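Local coordinates for protein precorrin-6y methylase (Rhodobacter capsulatus, PDB 3NJR) that forms the C-terminal, S-adenosyl-L-homocysteine-binding domain of the enzyme that methylates precorrin-6Y at C5 and C15 and is also classed as a decarboxylase, in cobalamin biosynthesis, at residues R27-F32 against G36-S41; L59-G64 against S68-W73; R79-E84 against A118-P123; D178-E183 against R189-S194. One frame throughout, in Å; residues are numbered along the deposited sequence.

How the interactions relate
Read together, the four contacts illustrate how chemistry follows place in a fold. Interactions 2 and 3 are buried against neighbouring parallel strands, 58-62 and 79-84, of the mixed sheet, with centres about 10 Å apart. Interaction 2 mixes a buried hydrogen bond with aromatic packing, whereas interaction 3 is wholly apolar between its segments. Interaction 1, a partly buried pair of loops before helix 41-51, touches interaction 2 through the salt bridge of Arg27 with Glu72. All three reach the same S-adenosyl-L-homocysteine. Interaction 4, whose centre lies about 36 Å from that of interaction 3, belongs to a hairpin at the subunit interfaces and relies chiefly on backbone and hydroxyl hydrogen bonds.

Interaction 1 of 4, residues R27-F32 against G36-S41; sequences RPESAF and GQITKS. With SAH (S-adenosyl-L-homocysteine), chain C.
The Phe32 ring meets Ile38 obliquely, the methyl CD1 of Ile38 lying 3.8 Å from Phe32 CD2, while two carbonyl oxygens of its own segment, Arg27 O and Glu29 O, sit in the ring plane at its edge. The two side chains cross at about a right angle. With CG1 anti to the backbone N (chi1 -169°), Ile38 extends its terminal methyl to this ring, which also packs on Ser68, Val71 and Glu72 of helix 68-75. The Glu29 carboxylate, also flat, is approached from above its plane: the N-H of Ser41 points almost straight at Glu29 OE2 (3.2 Å, 173°), 61° out of that plane. The Lys40 chain passes at a slant, its CD 3.5 Å from Glu29 OE2. Lys40 is the N-cap of helix 41-51, so the carboxylate lies where the helix dipole would probably stabilise its charge. In this class I, Rossmann-like methyltransferase domain, the loops before the helix flank the cofactor's amino-acid end. Thr39 grips one carboxylate oxygen of S-adenosyl-L-homocysteine twice, its N 3.1 Å and its OG1 3.0 Å from OXT. Ser41 CB packs 3.5 Å from Arg27 O, and its hydroxyl is hydrogen-bonded to Gly26 O.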
# COMPACT_ATOMS: atom_id res chain seq x y z
N ARG A 27 12.33 11.00 16.99
CA ARG A 27 13.75 11.36 16.84
C ARG A 27 14.51 10.23 16.16
O ARG A 27 14.08 9.07 16.18
CB ARG A 27 14.35 11.70 18.20
CG ARG A 27 13.81 13.00 18.78
CD ARG A 27 14.06 13.02 20.26
NE ARG A 27 13.29 14.05 20.95
CZ ARG A 27 12.11 13.88 21.54
NH1 ARG A 27 11.48 12.70 21.52
NH2 ARG A 27 11.55 14.91 22.14
N PRO A 28 15.66 10.54 15.53
CA PRO A 28 16.33 9.48 14.76
C PRO A 28 16.70 8.29 15.64
O PRO A 28 16.87 8.44 16.87
CB PRO A 28 17.61 10.17 14.26
CG PRO A 28 17.36 11.61 14.39
CD PRO A 28 16.47 11.77 15.57
N GLU A 29 16.83 7.12 15.01
CA GLU A 29 17.16 5.84 15.67
C GLU A 29 18.56 5.88 16.27
O GLU A 29 18.93 5.03 17.08
CB GLU A 29 17.03 4.65 14.69
CG GLU A 29 15.62 4.43 14.01
CD GLU A 29 15.37 5.25 12.67
OE1 GLU A 29 16.09 6.25 12.39
OE2 GLU A 29 14.42 4.87 11.91
N SER A 30 19.35 6.87 15.88
CA SER A 30 20.69 7.03 16.43
C SER A 30 20.72 7.82 17.74
O SER A 30 21.77 7.95 18.35
CB SER A 30 21.60 7.69 15.40
OG SER A 30 20.90 8.76 14.78
N ALA A 31 19.58 8.35 18.17
CA ALA A 31 19.53 9.05 19.46
C ALA A 31 19.37 8.06 20.64
O ALA A 31 19.22 8.47 21.80
CB ALA A 31 18.43 10.12 19.46
N PHE A 32 19.41 6.76 20.33
CA PHE A 32 19.16 5.71 21.30
C PHE A 32 20.17 4.58 21.12
O PHE A 32 20.47 4.16 19.99
CB PHE A 32 17.75 5.10 21.11
CG PHE A 32 16.64 6.11 20.91
CD1 PHE A 32 15.86 6.51 21.99
CD2 PHE A 32 16.36 6.62 19.64
CE1 PHE A 32 14.82 7.45 21.81
CE2 PHE A 32 15.34 7.56 19.45
CZ PHE A 32 14.57 7.97 20.53
N GLY A 36 19.24 -3.26 17.19
CA GLY A 36 18.60 -3.73 15.95
C GLY A 36 17.10 -3.94 16.05
O GLY A 36 16.42 -3.98 15.03
N GLN A 37 16.57 -4.05 17.28
CA GLN A 37 15.13 -4.27 17.48
C GLN A 37 14.29 -3.00 17.73
O GLN A 37 13.09 -3.08 18.01
CB GLN A 37 14.90 -5.29 18.60
CG GLN A 37 13.53 -6.00 18.58
CD GLN A 37 13.13 -6.53 17.18
OE1 GLN A 37 13.95 -7.13 16.47
NE2 GLN A 37 11.87 -6.31 16.80
N ILE A 38 14.92 -1.83 17.62
CA ILE A 38 14.27 -0.53 17.89
C ILE A 38 12.98 -0.32 17.07
O ILE A 38 12.84 -0.90 16.00
CB ILE A 38 15.30 0.62 17.64
CG1 ILE A 38 14.78 1.96 18.17
CG2 ILE A 38 15.71 0.69 16.17
CD1 ILE A 38 15.87 2.99 18.48
N THR A 39 12.03 0.46 17.60
CA THR A 39 10.90 0.99 16.80
C THR A 39 11.36 2.11 15.84
O THR A 39 12.00 3.07 16.28
CB THR A 39 9.71 1.53 17.69
OG1 THR A 39 9.15 0.47 18.48
CG2 THR A 39 8.59 2.15 16.83
N LYS A 40 11.04 1.98 14.56
CA LYS A 40 11.45 2.94 13.54
C LYS A 40 10.88 4.33 13.83
O LYS A 40 9.77 4.47 14.36
CB LYS A 40 11.00 2.49 12.14
CG LYS A 40 11.77 1.31 11.54
CD LYS A 40 13.20 1.68 11.12
CE LYS A 40 13.80 0.66 10.14
NZ LYS A 40 13.56 -0.77 10.54
N SER A 41 11.66 5.35 13.48
CA SER A 41 11.35 6.71 13.88
C SER A 41 9.92 7.21 13.47
O SER A 41 9.18 7.74 14.31
CB SER A 41 12.50 7.63 13.47
OG SER A 41 12.05 8.95 13.28
N SAH C . 9.24 -0.83 21.27
CA SAH C . 10.61 -1.38 21.07
CB SAH C . 10.63 -2.31 19.86
CG SAH C . 11.04 -3.74 20.22
SD SAH C . 9.65 -4.83 20.11
C SAH C . 11.61 -0.25 20.93
O SAH C . 12.81 -0.39 21.19
OXT SAH C . 11.27 0.87 20.57
C5' SAH C . 10.32 -6.44 20.48
C4' SAH C . 10.77 -6.61 21.94
O4' SAH C . 9.72 -7.09 22.81
C3' SAH C . 11.90 -7.63 22.03
O3' SAH C . 13.05 -7.00 22.58
C2' SAH C . 11.42 -8.72 22.98
O2' SAH C . 12.44 -9.19 23.87
C1' SAH C . 10.27 -8.05 23.73
N9 SAH C . 9.32 -9.07 24.26
C8 SAH C . 8.96 -10.22 23.65
N7 SAH C . 8.09 -10.93 24.40
C5 SAH C . 7.88 -10.24 25.54
C6 SAH C . 7.06 -10.42 26.77
N6 SAH C . 6.30 -11.53 26.90
N1 SAH C . 7.11 -9.46 27.74
C2 SAH C . 7.88 -8.37 27.59
N3 SAH C . 8.64 -8.14 26.50
C4 SAH C . 8.69 -9.02 25.45

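Interaction 2 of 4, residues L59-G64 against S68-W73; sequences LWDIGG and SVSVEW. With SAH (S-adenosyl-L-homocysteine), chain C.
Strand 59-62 and helix 68-73 run nearly antiparallel, their axes 9.1 Å apart at 162°, and come closest at Asp61 and Ser70, whose CA atoms are 6.6 Å apart. They are the first strand and helix of the beta-alpha-beta unit that opens the Rossmann-like sheet, with the glycine-containing turn of the cofactor site between them. Leu59 lays its CB over one face of the Trp73 indole, 3.5 Å from the centroid of the five-membered ring and close to its normal, a CH-pi contact. Leu59 CD2 lies 3.9 Å from Trp73 CG and also touches the CG1 methyl of Val69. The Trp73 NE1 is hydrogen-bonded to Arg79 O, which helps to fix the rotation of the ring. Two residues along the strand, on the same face, Asp61 turns its carboxylate to the helix, CG being anti to the backbone N (chi1 173°). Ser70 OG donates to Asp61 OD2 (2.9 Å), which accepts through its anti lone pair, and the serine hydroxyl is itself hydrogen-bonded to Thr82 OG1, so two bonds hold this buried group. At the cofactor end, Ser68 OG gives a 2.7 Å hydrogen bond to OXT of S-adenosyl-L-homocysteine.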
# COMPACT_ATOMS: atom_id res chain seq x y z
N LEU A 59 3.18 5.35 32.06
CA LEU A 59 3.12 4.36 30.98
C LEU A 59 3.65 2.96 31.36
O LEU A 59 4.76 2.81 31.90
CB LEU A 59 3.87 4.87 29.73
CG LEU A 59 3.96 3.94 28.50
CD1 LEU A 59 2.66 3.88 27.70
CD2 LEU A 59 5.13 4.26 27.59
N TRP A 60 2.87 1.93 31.05
CA TRP A 60 3.41 0.58 31.01
C TRP A 60 3.85 0.36 29.58
O TRP A 60 3.04 0.44 28.67
CB TRP A 60 2.33 -0.46 31.39
CG TRP A 60 2.12 -0.61 32.87
CD1 TRP A 60 2.69 0.14 33.86
CD2 TRP A 60 1.25 -1.54 33.53
NE1 TRP A 60 2.26 -0.28 35.08
CE2 TRP A 60 1.36 -1.30 34.91
CE3 TRP A 60 0.38 -2.54 33.08
CZ2 TRP A 60 0.63 -2.05 35.86
CZ3 TRP A 60 -0.34 -3.27 34.02
CH2 TRP A 60 -0.20 -3.03 35.39
N ASP A 61 5.13 0.10 29.37
CA ASP A 61 5.65 -0.21 28.04
C ASP A 61 6.02 -1.68 28.01
O ASP A 61 7.08 -2.07 28.49
CB ASP A 61 6.86 0.69 27.70
CG ASP A 61 7.57 0.33 26.37
OD1 ASP A 61 7.17 -0.66 25.67
OD2 ASP A 61 8.56 1.04 26.02
N ILE A 62 5.14 -2.50 27.45
CA ILE A 62 5.42 -3.93 27.37
C ILE A 62 6.19 -4.26 26.10
O ILE A 62 5.80 -3.88 25.00
CB ILE A 62 4.13 -4.77 27.47
CG1 ILE A 62 3.49 -4.57 28.85
CG2 ILE A 62 4.44 -6.24 27.21
CD1 ILE A 62 1.99 -4.59 28.84
N GLY A 63 7.31 -4.95 26.26
CA GLY A 63 8.16 -5.30 25.13
C GLY A 63 9.14 -4.20 24.83
O GLY A 63 9.40 -3.87 23.67
N GLY A 64 9.71 -3.64 25.90
CA GLY A 64 10.57 -2.48 25.81
C GLY A 64 11.57 -2.49 24.68
O GLY A 64 11.70 -1.51 23.97
N SER A 68 12.69 2.91 23.43
CA SER A 68 12.61 4.21 22.75
C SER A 68 11.26 4.92 22.93
O SER A 68 11.19 6.14 23.03
CB SER A 68 12.96 4.07 21.26
OG SER A 68 11.90 3.45 20.54
N VAL A 69 10.18 4.14 22.94
CA VAL A 69 8.84 4.67 23.16
C VAL A 69 8.76 5.36 24.52
O VAL A 69 8.24 6.49 24.63
CB VAL A 69 7.78 3.54 23.04
CG1 VAL A 69 6.45 3.97 23.60
CG2 VAL A 69 7.64 3.13 21.60
N SER A 70 9.32 4.68 25.54
CA SER A 70 9.33 5.18 26.92
C SER A 70 10.16 6.44 27.04
O SER A 70 9.80 7.34 27.81
CB SER A 70 9.91 4.13 27.88
OG SER A 70 9.09 3.00 28.05
N VAL A 71 11.27 6.50 26.31
CA VAL A 71 12.17 7.64 26.35
C VAL A 71 11.43 8.84 25.79
O VAL A 71 11.29 9.86 26.47
CB VAL A 71 13.50 7.36 25.60
CG1 VAL A 71 14.30 8.62 25.41
CG2 VAL A 71 14.34 6.37 26.34
N GLU A 72 10.91 8.72 24.58
CA GLU A 72 10.06 9.78 24.03
C GLU A 72 8.77 10.09 24.86
O GLU A 72 8.34 11.25 24.92
CB GLU A 72 9.76 9.53 22.55
CG GLU A 72 11.02 9.22 21.78
CD GLU A 72 10.97 9.61 20.32
OE1 GLU A 72 10.09 9.13 19.58
OE2 GLU A 72 11.83 10.40 19.89
N TRP A 73 8.17 9.08 25.51
CA TRP A 73 7.00 9.35 26.35
C TRP A 73 7.41 10.20 27.54
O TRP A 73 6.76 11.19 27.82
CB TRP A 73 6.34 8.05 26.82
CG TRP A 73 5.37 8.18 27.98
CD1 TRP A 73 5.68 8.17 29.31
CD2 TRP A 73 3.93 8.27 27.91
NE1 TRP A 73 4.53 8.27 30.07
CE2 TRP A 73 3.44 8.33 29.24
CE3 TRP A 73 3.00 8.30 26.85
CZ2 TRP A 73 2.08 8.42 29.54
CZ3 TRP A 73 1.65 8.40 27.16
CH2 TRP A 73 1.20 8.45 28.49
N SAH C . 9.24 -0.83 21.27
CA SAH C . 10.61 -1.38 21.07
CB SAH C . 10.63 -2.31 19.86
CG SAH C . 11.04 -3.74 20.22
SD SAH C . 9.65 -4.83 20.11
C SAH C . 11.61 -0.25 20.93
O SAH C . 12.81 -0.39 21.19
OXT SAH C . 11.27 0.87 20.57
C5' SAH C . 10.32 -6.44 20.48
C4' SAH C . 10.77 -6.61 21.94
O4' SAH C . 9.72 -7.09 22.81
C3' SAH C . 11.90 -7.63 22.03
O3' SAH C . 13.05 -7.00 22.58
C2' SAH C . 11.42 -8.72 22.98
O2' SAH C . 12.44 -9.19 23.87
C1' SAH C . 10.27 -8.05 23.73
N9 SAH C . 9.32 -9.07 24.26
C8 SAH C . 8.96 -10.22 23.65
N7 SAH C . 8.09 -10.93 24.40
C5 SAH C . 7.88 -10.24 25.54
C6 SAH C . 7.06 -10.42 26.77
N6 SAH C . 6.30 -11.53 26.90
N1 SAH C . 7.11 -9.46 27.74
C2 SAH C . 7.88 -8.37 27.59
N3 SAH C . 8.64 -8.14 26.50
C4 SAH C . 8.69 -9.02 25.45

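Interaction 3 of 4, residues R79-E84 against A118-P123. With SAH (S-adenosyl-L-homocysteine), chain C.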
# COMPACT_ATOMS: atom_id res chain seq x y z
N ARG A 79 5.94 9.64 32.99
CA ARG A 79 6.78 8.65 33.69
C ARG A 79 6.47 7.27 33.08
O ARG A 79 5.38 7.07 32.53
CB ARG A 79 6.47 8.61 35.19
CG ARG A 79 6.51 9.96 35.91
CD ARG A 79 6.00 9.81 37.34
NE ARG A 79 4.54 9.72 37.38
CZ ARG A 79 3.84 8.72 37.93
NH1 ARG A 79 4.46 7.70 38.54
NH2 ARG A 79 2.51 8.74 37.90
N ALA A 80 7.41 6.33 33.14
CA ALA A 80 7.22 5.02 32.52
C ALA A 80 7.89 3.89 33.27
O ALA A 80 8.96 4.08 33.85
CB ALA A 80 7.71 5.03 31.10
N ILE A 81 7.25 2.71 33.24
CA ILE A 81 7.90 1.45 33.62
C ILE A 81 8.03 0.61 32.35
O ILE A 81 7.05 0.40 31.64
CB ILE A 81 7.08 0.67 34.68
CG1 ILE A 81 7.03 1.45 35.99
CG2 ILE A 81 7.68 -0.71 34.91
CD1 ILE A 81 5.88 1.09 36.86
N THR A 82 9.24 0.12 32.07
CA THR A 82 9.57 -0.54 30.81
C THR A 82 9.92 -1.99 31.06
O THR A 82 10.89 -2.27 31.72
CB THR A 82 10.76 0.19 30.13
OG1 THR A 82 10.46 1.59 30.04
CG2 THR A 82 11.04 -0.37 28.73
N ILE A 83 9.14 -2.90 30.49
CA ILE A 83 9.23 -4.34 30.76
C ILE A 83 9.89 -5.08 29.61
O ILE A 83 9.33 -5.14 28.52
CB ILE A 83 7.81 -4.94 30.90
CG1 ILE A 83 6.79 -3.90 31.43
CG2 ILE A 83 7.81 -6.29 31.65
CD1 ILE A 83 6.94 -3.53 32.87
N GLU A 84 11.07 -5.66 29.85
CA GLU A 84 11.81 -6.43 28.82
C GLU A 84 12.50 -7.68 29.44
O GLU A 84 13.17 -7.56 30.49
CB GLU A 84 12.82 -5.50 28.13
CG GLU A 84 13.90 -6.16 27.25
CD GLU A 84 13.34 -6.98 26.08
OE1 GLU A 84 12.62 -6.42 25.22
OE2 GLU A 84 13.62 -8.19 26.04
N ALA A 118 2.50 -7.55 37.71
CA ALA A 118 1.63 -7.85 38.87
C ALA A 118 1.79 -6.95 40.07
O ALA A 118 0.80 -6.62 40.72
CB ALA A 118 1.77 -9.32 39.29
N ASP A 119 3.03 -6.56 40.39
CA ASP A 119 3.22 -5.63 41.53
C ASP A 119 3.42 -4.16 41.13
O ASP A 119 3.80 -3.33 41.96
CB ASP A 119 4.35 -6.10 42.46
CG ASP A 119 5.71 -6.23 41.75
OD1 ASP A 119 5.76 -6.05 40.49
OD2 ASP A 119 6.72 -6.52 42.45
N LEU A 120 3.18 -3.83 39.86
CA LEU A 120 3.40 -2.48 39.41
C LEU A 120 2.17 -1.65 39.70
O LEU A 120 1.05 -2.18 39.74
CB LEU A 120 3.71 -2.47 37.92
CG LEU A 120 4.93 -3.29 37.51
CD1 LEU A 120 5.16 -3.19 36.01
CD2 LEU A 120 6.15 -2.86 38.29
N PRO A 121 2.36 -0.34 39.94
CA PRO A 121 1.19 0.54 40.08
C PRO A 121 0.46 0.63 38.74
O PRO A 121 1.11 0.54 37.70
CB PRO A 121 1.81 1.91 40.43
CG PRO A 121 3.25 1.82 39.96
CD PRO A 121 3.64 0.38 40.11
N LEU A 122 -0.86 0.80 38.77
CA LEU A 122 -1.65 0.88 37.54
C LEU A 122 -1.36 2.15 36.70
O LEU A 122 -1.25 3.26 37.23
CB LEU A 122 -3.15 0.75 37.84
CG LEU A 122 -3.66 -0.60 38.38
CD1 LEU A 122 -5.16 -0.56 38.69
CD2 LEU A 122 -3.32 -1.78 37.46
N PRO A 123 -1.23 1.99 35.37
CA PRO A 123 -0.77 3.11 34.56
C PRO A 123 -1.94 3.96 34.10
O PRO A 123 -3.08 3.53 34.27
CB PRO A 123 -0.18 2.40 33.35
CG PRO A 123 -1.11 1.21 33.18
CD PRO A 123 -1.36 0.75 34.58
N SAH C . 9.24 -0.83 21.27
CA SAH C . 10.61 -1.38 21.07
CB SAH C . 10.63 -2.31 19.86
CG SAH C . 11.04 -3.74 20.22
SD SAH C . 9.65 -4.83 20.11
C SAH C . 11.61 -0.25 20.93
O SAH C . 12.81 -0.39 21.19
OXT SAH C . 11.27 0.87 20.57
C5' SAH C . 10.32 -6.44 20.48
C4' SAH C . 10.77 -6.61 21.94
O4' SAH C . 9.72 -7.09 22.81
C3' SAH C . 11.90 -7.63 22.03
O3' SAH C . 13.05 -7.00 22.58
C2' SAH C . 11.42 -8.72 22.98
O2' SAH C . 12.44 -9.19 23.87
C1' SAH C . 10.27 -8.05 23.73
N9 SAH C . 9.32 -9.07 24.26
C8 SAH C . 8.96 -10.22 23.65
N7 SAH C . 8.09 -10.93 24.40
C5 SAH C . 7.88 -10.24 25.54
C6 SAH C . 7.06 -10.42 26.77
N6 SAH C . 6.30 -11.53 26.90
N1 SAH C . 7.11 -9.46 27.74
C2 SAH C . 7.88 -8.37 27.59
N3 SAH C . 8.64 -8.14 26.50
C4 SAH C . 8.69 -9.02 25.45
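Leu120 is the tight point of this contact, its single methyl CD1 serving two isoleucines of strand 79-84. Ile83 meets it tip to tip, CD1 to CD1, at 3.6 Å, while the branch methyl CG2 of Ile81 comes at an oblique angle to within 3.7 Å of Leu120 CD1. The leucine can serve both because its CG stands anti to the carbonyl carbon (chi1 -58°) and the chain then continues straight, carrying CD1 in toward the strand. All three side chains are buried; no hydrogen bond links the segments, and the contact is wholly apolar. The outer side is looser: Pro121, exposed to solvent, brings only the rim of its ring over, with CD 4.0 Å from Ile81 CD1. At the far end of the strand the chemistry turns polar. Glu84 takes both ribose hydroxyls of S-adenosyl-L-homocysteine, O3' bonding to Glu84 OE1 and O2' to Glu84 OE2, each over 2.7 Å, an acidic grip characteristic of class I methyltransferases. The backbone N atoms of Gly65 and Arg86 hold that carboxylate in turn. Strand 79-84 lies between strands 58-62 and 106-110: Ile81 and Ile83 face the loop 118-123, Leu120 also touches Trp60 and Arg107, and Ala80 packs on helix 68-75.

Interaction 4 of 4, residues D178-E183 against R189-S194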
# COMPACT_ATOMS: atom_id res chain seq x y z
N ASP A 178 1.58 1.76 6.17
CA ASP A 178 2.68 1.31 5.35
C ASP A 178 3.62 2.51 5.16
O ASP A 178 3.18 3.58 4.73
CB ASP A 178 2.12 0.83 4.02
CG ASP A 178 3.12 0.05 3.18
OD1 ASP A 178 4.08 -0.56 3.73
OD2 ASP A 178 2.92 0.02 1.93
N ILE A 179 4.88 2.36 5.56
CA ILE A 179 5.87 3.42 5.32
C ILE A 179 7.09 2.82 4.62
O ILE A 179 7.72 1.89 5.14
CB ILE A 179 6.35 4.17 6.64
CG1 ILE A 179 5.20 4.57 7.58
CG2 ILE A 179 7.20 5.40 6.33
CD1 ILE A 179 4.29 5.62 7.07
N ALA A 180 7.40 3.34 3.44
CA ALA A 180 8.66 2.99 2.78
C ALA A 180 9.56 4.21 2.61
O ALA A 180 9.14 5.35 2.80
CB ALA A 180 8.42 2.28 1.46
N GLN A 181 10.80 3.95 2.23
CA GLN A 181 11.87 4.94 2.16
C GLN A 181 12.63 4.78 0.84
O GLN A 181 12.82 3.66 0.36
CB GLN A 181 12.82 4.66 3.31
CG GLN A 181 13.77 5.73 3.67
CD GLN A 181 14.49 5.38 4.96
OE1 GLN A 181 14.79 4.21 5.21
NE2 GLN A 181 14.78 6.39 5.78
N ALA A 182 13.06 5.89 0.25
CA ALA A 182 13.85 5.85 -0.97
C ALA A 182 15.23 5.25 -0.71
O ALA A 182 15.99 5.77 0.10
CB ALA A 182 13.96 7.21 -1.57
N GLU A 183 15.53 4.13 -1.36
CA GLU A 183 16.80 3.42 -1.18
C GLU A 183 17.48 3.26 -2.51
O GLU A 183 16.80 3.18 -3.52
CB GLU A 183 16.55 2.04 -0.57
CG GLU A 183 16.65 1.98 0.98
CD GLU A 183 17.00 0.58 1.53
OE1 GLU A 183 17.87 -0.11 0.94
OE2 GLU A 183 16.41 0.18 2.56
N ARG A 189 17.24 4.75 -7.90
CA ARG A 189 16.59 4.63 -6.59
C ARG A 189 15.39 3.68 -6.68
O ARG A 189 14.78 3.55 -7.73
CB ARG A 189 16.13 5.99 -6.06
CG ARG A 189 17.23 7.00 -5.79
CD ARG A 189 16.65 8.41 -5.72
NE ARG A 189 16.15 8.87 -7.02
CZ ARG A 189 15.38 9.94 -7.21
NH1 ARG A 189 15.01 10.71 -6.18
NH2 ARG A 189 14.99 10.26 -8.43
N GLY A 190 15.05 3.04 -5.56
CA GLY A 190 13.78 2.31 -5.42
C GLY A 190 13.20 2.42 -4.02
O GLY A 190 13.90 2.74 -3.06
N TRP A 191 11.90 2.16 -3.89
CA TRP A 191 11.29 2.11 -2.56
C TRP A 191 11.81 0.91 -1.79
O TRP A 191 11.96 -0.18 -2.36
CB TRP A 191 9.78 2.04 -2.64
CG TRP A 191 9.18 3.26 -3.19
CD1 TRP A 191 8.40 3.34 -4.29
CD2 TRP A 191 9.31 4.58 -2.68
NE1 TRP A 191 8.02 4.64 -4.50
CE2 TRP A 191 8.57 5.42 -3.52
CE3 TRP A 191 9.99 5.14 -1.59
CZ2 TRP A 191 8.48 6.79 -3.30
CZ3 TRP A 191 9.91 6.50 -1.39
CH2 TRP A 191 9.16 7.31 -2.23
N SER A 192 12.10 1.10 -0.51
CA SER A 192 12.47 -0.03 0.32
C SER A 192 11.25 -0.92 0.46
O SER A 192 10.12 -0.45 0.38
CB SER A 192 13.03 0.39 1.69
OG SER A 192 12.08 1.12 2.43
N ALA A 193 11.49 -2.21 0.62
CA ALA A 193 10.41 -3.16 0.72
C ALA A 193 9.93 -3.18 2.17
O ALA A 193 10.69 -3.55 3.08
CB ALA A 193 10.90 -4.52 0.27
N SER A 194 8.69 -2.76 2.37
CA SER A 194 8.12 -2.68 3.73
C SER A 194 6.92 -3.61 3.94
O SER A 194 6.38 -4.16 2.98
CB SER A 194 7.74 -1.23 4.07
OG SER A 194 6.73 -0.76 3.19
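Trp191 sets the edge of its indole against the Gln181-Ala182 peptide, and its side chain can be traced outward atom by atom. Trp191 CB sits 4.3 Å from the methyl CB of Ala180. Farther out, CE3 presents the ring edge, with Gln181 C in the ring plane 3.6 Å from Trp191 CE3. Trp191 CZ3 then comes 3.6 Å from Ala182 N and lies near the Ala182 methyl. On the other ring, NE1 is hydrogen-bonded to a glycerol, probably from the crystallisation liquor, and the indole makes a cation-pi contact with Arg176 of the second subunit. The backbones beside it are antiparallel: Glu183 and Gly190 form a hydrogen-bonded pair closed by two 2.7 Å bonds, from Glu183 N to Gly190 O and from Gly190 N to Glu183 O. Beyond Trp191 the regular pairing lapses and serines take over. Ser192 N still donates to Gln181 O, but Gln181 N turns to the hydroxyl, with Ser192 OG 3.1 Å away. Ser194 OG then bonds over 2.7 Å to Asp178 OD1, arriving on the syn side and 32° out of the carboxylate plane; Asp178 OD2 is salt-bridged to Arg176 of the second subunit. Arg189 pairs with Glu158 of the third subunit. This is an antiparallel beta hairpin whose strand 173-185 pairs with a strand of the second subunit, so the sheet runs on across the interface.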